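Local coordinates for membrane-bound protease PH1510 (Pyrococcus horikoshii OT3, PDB 3WWV), which cleaves proteins preferentially near hydrophobic or aromatic residues as a membrane-bound serine protease, and is represented here by its C-terminal OB-fold domain, at residues 25-30 and 48-53. Residues are numbered along the deposited sequence; the frame is centred on the assembly and turned at random.
Sequences GMIKVR and EKVRVV
In Ile27, chi1 of 68° tucks CG1 into the gap flanked by N and C, and the extended chi2 of 176° carries CD1 outward; in Val50, chi1 of -70° gives CG2 the same placing. Both branches of the isoleucine meet that one methyl: Val50 CG2 lies 4.1 Å from Ile27 CG2 and 4.2 Å from Ile27 CD1, the two side chains running at a slant. Two residues further along each strand a single methyl pair continues the contact, Val29 CG2 4.3 Å from Val52 CG2. Only methyl groups touch between 25-30 and 48-53. Strand 24-29 pairs with 14-19 and 32-38, not with 49-56, so the two face each other across the interior, the CA atoms of Ile27 and Val50 8.5 Å apart. Leu60 and Val62 of strand 59-64 pack on Ile27, and Val62 also reaches Val50; Ile44 adds to the apolar cover of Val50, and Leu13 to that of Val29. Arg51 leaves strand 49-56 on its far side, forms a salt bridge to Glu65 of its own chain and packs on Glu65 of the second subunit. Aliphatic side chains meeting across the interior from non-neighbouring strands fill a small five-stranded OB-fold beta barrel, here the NfeD-like C-terminal domain.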
loop_
_atom_site.group_PDB
_atom_site.type_symbol
_atom_site.label_atom_id
_atom_site.label_comp_id
_atom_site.label_asym_id
_atom_site.label_seq_id
_atom_site.Cartn_x
_atom_site.Cartn_y
_atom_site.Cartn_z
ATOM N N GLY A 25 -10.516 -12.592 -5.459
ATOM C CA GLY A 25 -11.848 -12.449 -4.874
ATOM C C GLY A 25 -12.426 -11.067 -5.101
ATOM O O GLY A 25 -12.158 -10.433 -6.123
ATOM N N MET A 26 -13.178 -10.587 -4.120
ATOM C CA MET A 26 -13.974 -9.394 -4.273
ATOM C C MET A 26 -13.863 -8.548 -3.007
ATOM O O MET A 26 -13.975 -9.075 -1.902
ATOM C CB MET A 26 -15.425 -9.819 -4.506
ATOM C CG MET A 26 -16.264 -8.855 -5.313
ATOM S SD MET A 26 -15.958 -9.010 -7.076
ATOM C CE MET A 26 -16.684 -7.480 -7.661
ATOM N N ILE A 27 -13.626 -7.245 -3.156
ATOM C CA ILE A 27 -13.599 -6.340 -1.999
ATOM C C ILE A 27 -14.510 -5.126 -2.180
ATOM O O ILE A 27 -14.850 -4.745 -3.305
ATOM C CB ILE A 27 -12.176 -5.845 -1.616
ATOM C CG1 ILE A 27 -11.592 -4.916 -2.692
ATOM C CG2 ILE A 27 -11.258 -7.009 -1.284
ATOM C CD1 ILE A 27 -10.237 -4.330 -2.327
ATOM N N LYS A 28 -14.903 -4.525 -1.063
ATOM C CA LYS A 28 -15.645 -3.285 -1.099
ATOM C C LYS A 28 -14.718 -2.149 -0.685
ATOM O O LYS A 28 -14.145 -2.176 0.401
ATOM C CB LYS A 28 -16.872 -3.362 -0.192
ATOM C CG LYS A 28 -18.013 -2.458 -0.641
ATOM C CD LYS A 28 -19.294 -2.766 0.126
ATOM C CE LYS A 28 -20.480 -1.977 -0.414
ATOM N NZ LYS A 28 -20.876 -2.427 -1.780
ATOM N N VAL A 29 -14.535 -1.179 -1.572
ATOM C CA VAL A 29 -13.743 0.001 -1.256
ATOM C C VAL A 29 -14.587 1.222 -1.554
ATOM O O VAL A 29 -15.061 1.390 -2.683
ATOM C CB VAL A 29 -12.417 0.067 -2.041
ATOM C CG1 VAL A 29 -11.724 1.398 -1.807
ATOM C CG2 VAL A 29 -11.494 -1.059 -1.619
ATOM N N ARG A 30 -14.734 2.078 -0.537
ATOM C CA ARG A 30 -15.746 3.135 -0.499
ATOM C C ARG A 30 -17.111 2.437 -0.588
ATOM O O ARG A 30 -17.429 1.594 0.257
ATOM C CB ARG A 30 -15.522 4.184 -1.603
ATOM C CG ARG A 30 -14.178 4.900 -1.511
ATOM C CD ARG A 30 -13.819 5.626 -2.804
ATOM N NE ARG A 30 -13.662 4.714 -3.942
ATOM C CZ ARG A 30 -13.193 5.059 -5.142
ATOM N NH1 ARG A 30 -12.814 6.306 -5.400
ATOM N NH2 ARG A 30 -13.097 4.146 -6.093
ATOM N N GLU A 48 -12.411 -9.422 6.508
ATOM C CA GLU A 48 -11.082 -8.868 6.832
ATOM C C GLU A 48 -10.859 -7.501 6.173
ATOM O O GLU A 48 -11.344 -7.239 5.077
ATOM C CB GLU A 48 -9.948 -9.834 6.435
ATOM C CG GLU A 48 -9.991 -11.200 7.113
ATOM C CD GLU A 48 -9.322 -11.235 8.482
ATOM O OE1 GLU A 48 -9.886 -11.873 9.413
ATOM O OE2 GLU A 48 -8.222 -10.643 8.627
ATOM N N LYS A 49 -10.143 -6.634 6.878
ATOM C CA LYS A 49 -9.715 -5.336 6.351
ATOM C C LYS A 49 -8.428 -5.463 5.527
ATOM O O LYS A 49 -7.469 -6.101 5.947
ATOM C CB LYS A 49 -9.502 -4.343 7.501
ATOM C CG LYS A 49 -10.727 -4.112 8.371
ATOM C CD LYS A 49 -11.871 -3.494 7.580
ATOM C CE LYS A 49 -13.171 -3.529 8.380
ATOM N NZ LYS A 49 -14.349 -3.085 7.578
ATOM N N VAL A 50 -8.414 -4.850 4.351
ATOM C CA VAL A 50 -7.240 -4.881 3.480
ATOM C C VAL A 50 -6.818 -3.477 3.068
ATOM O O VAL A 50 -7.625 -2.532 3.092
ATOM C CB VAL A 50 -7.479 -5.723 2.194
ATOM C CG1 VAL A 50 -7.567 -7.210 2.513
ATOM C CG2 VAL A 50 -8.714 -5.256 1.439
ATOM N N ARG A 51 -5.557 -3.358 2.659
ATOM C CA ARG A 51 -4.988 -2.107 2.181
ATOM C C ARG A 51 -4.694 -2.237 0.687
ATOM O O ARG A 51 -4.121 -3.232 0.272
ATOM C CB ARG A 51 -3.676 -1.854 2.923
ATOM C CG ARG A 51 -3.110 -0.448 2.775
ATOM C CD ARG A 51 -3.317 0.344 4.052
ATOM N NE ARG A 51 -4.335 1.362 3.889
ATOM C CZ ARG A 51 -4.889 2.045 4.886
ATOM N NH1 ARG A 51 -4.548 1.804 6.144
ATOM N NH2 ARG A 51 -5.801 2.965 4.621
ATOM N N VAL A 52 -5.059 -1.237 -0.111
ATOM C CA VAL A 52 -4.787 -1.283 -1.553
ATOM C C VAL A 52 -3.353 -0.809 -1.840
ATOM O O VAL A 52 -3.010 0.324 -1.516
ATOM C CB VAL A 52 -5.809 -0.447 -2.373
ATOM C CG1 VAL A 52 -5.624 -0.685 -3.868
ATOM C CG2 VAL A 52 -7.245 -0.766 -1.962
ATOM N N VAL A 53 -2.525 -1.669 -2.437
ATOM C CA VAL A 53 -1.100 -1.355 -2.637
ATOM C C VAL A 53 -0.700 -1.159 -4.100
ATOM O O VAL A 53 0.342 -0.550 -4.390
ATOM C CB VAL A 53 -0.152 -2.384 -1.960
ATOM C CG1 VAL A 53 -0.364 -2.395 -0.448
ATOM C CG2 VAL A 53 -0.330 -3.786 -2.538
#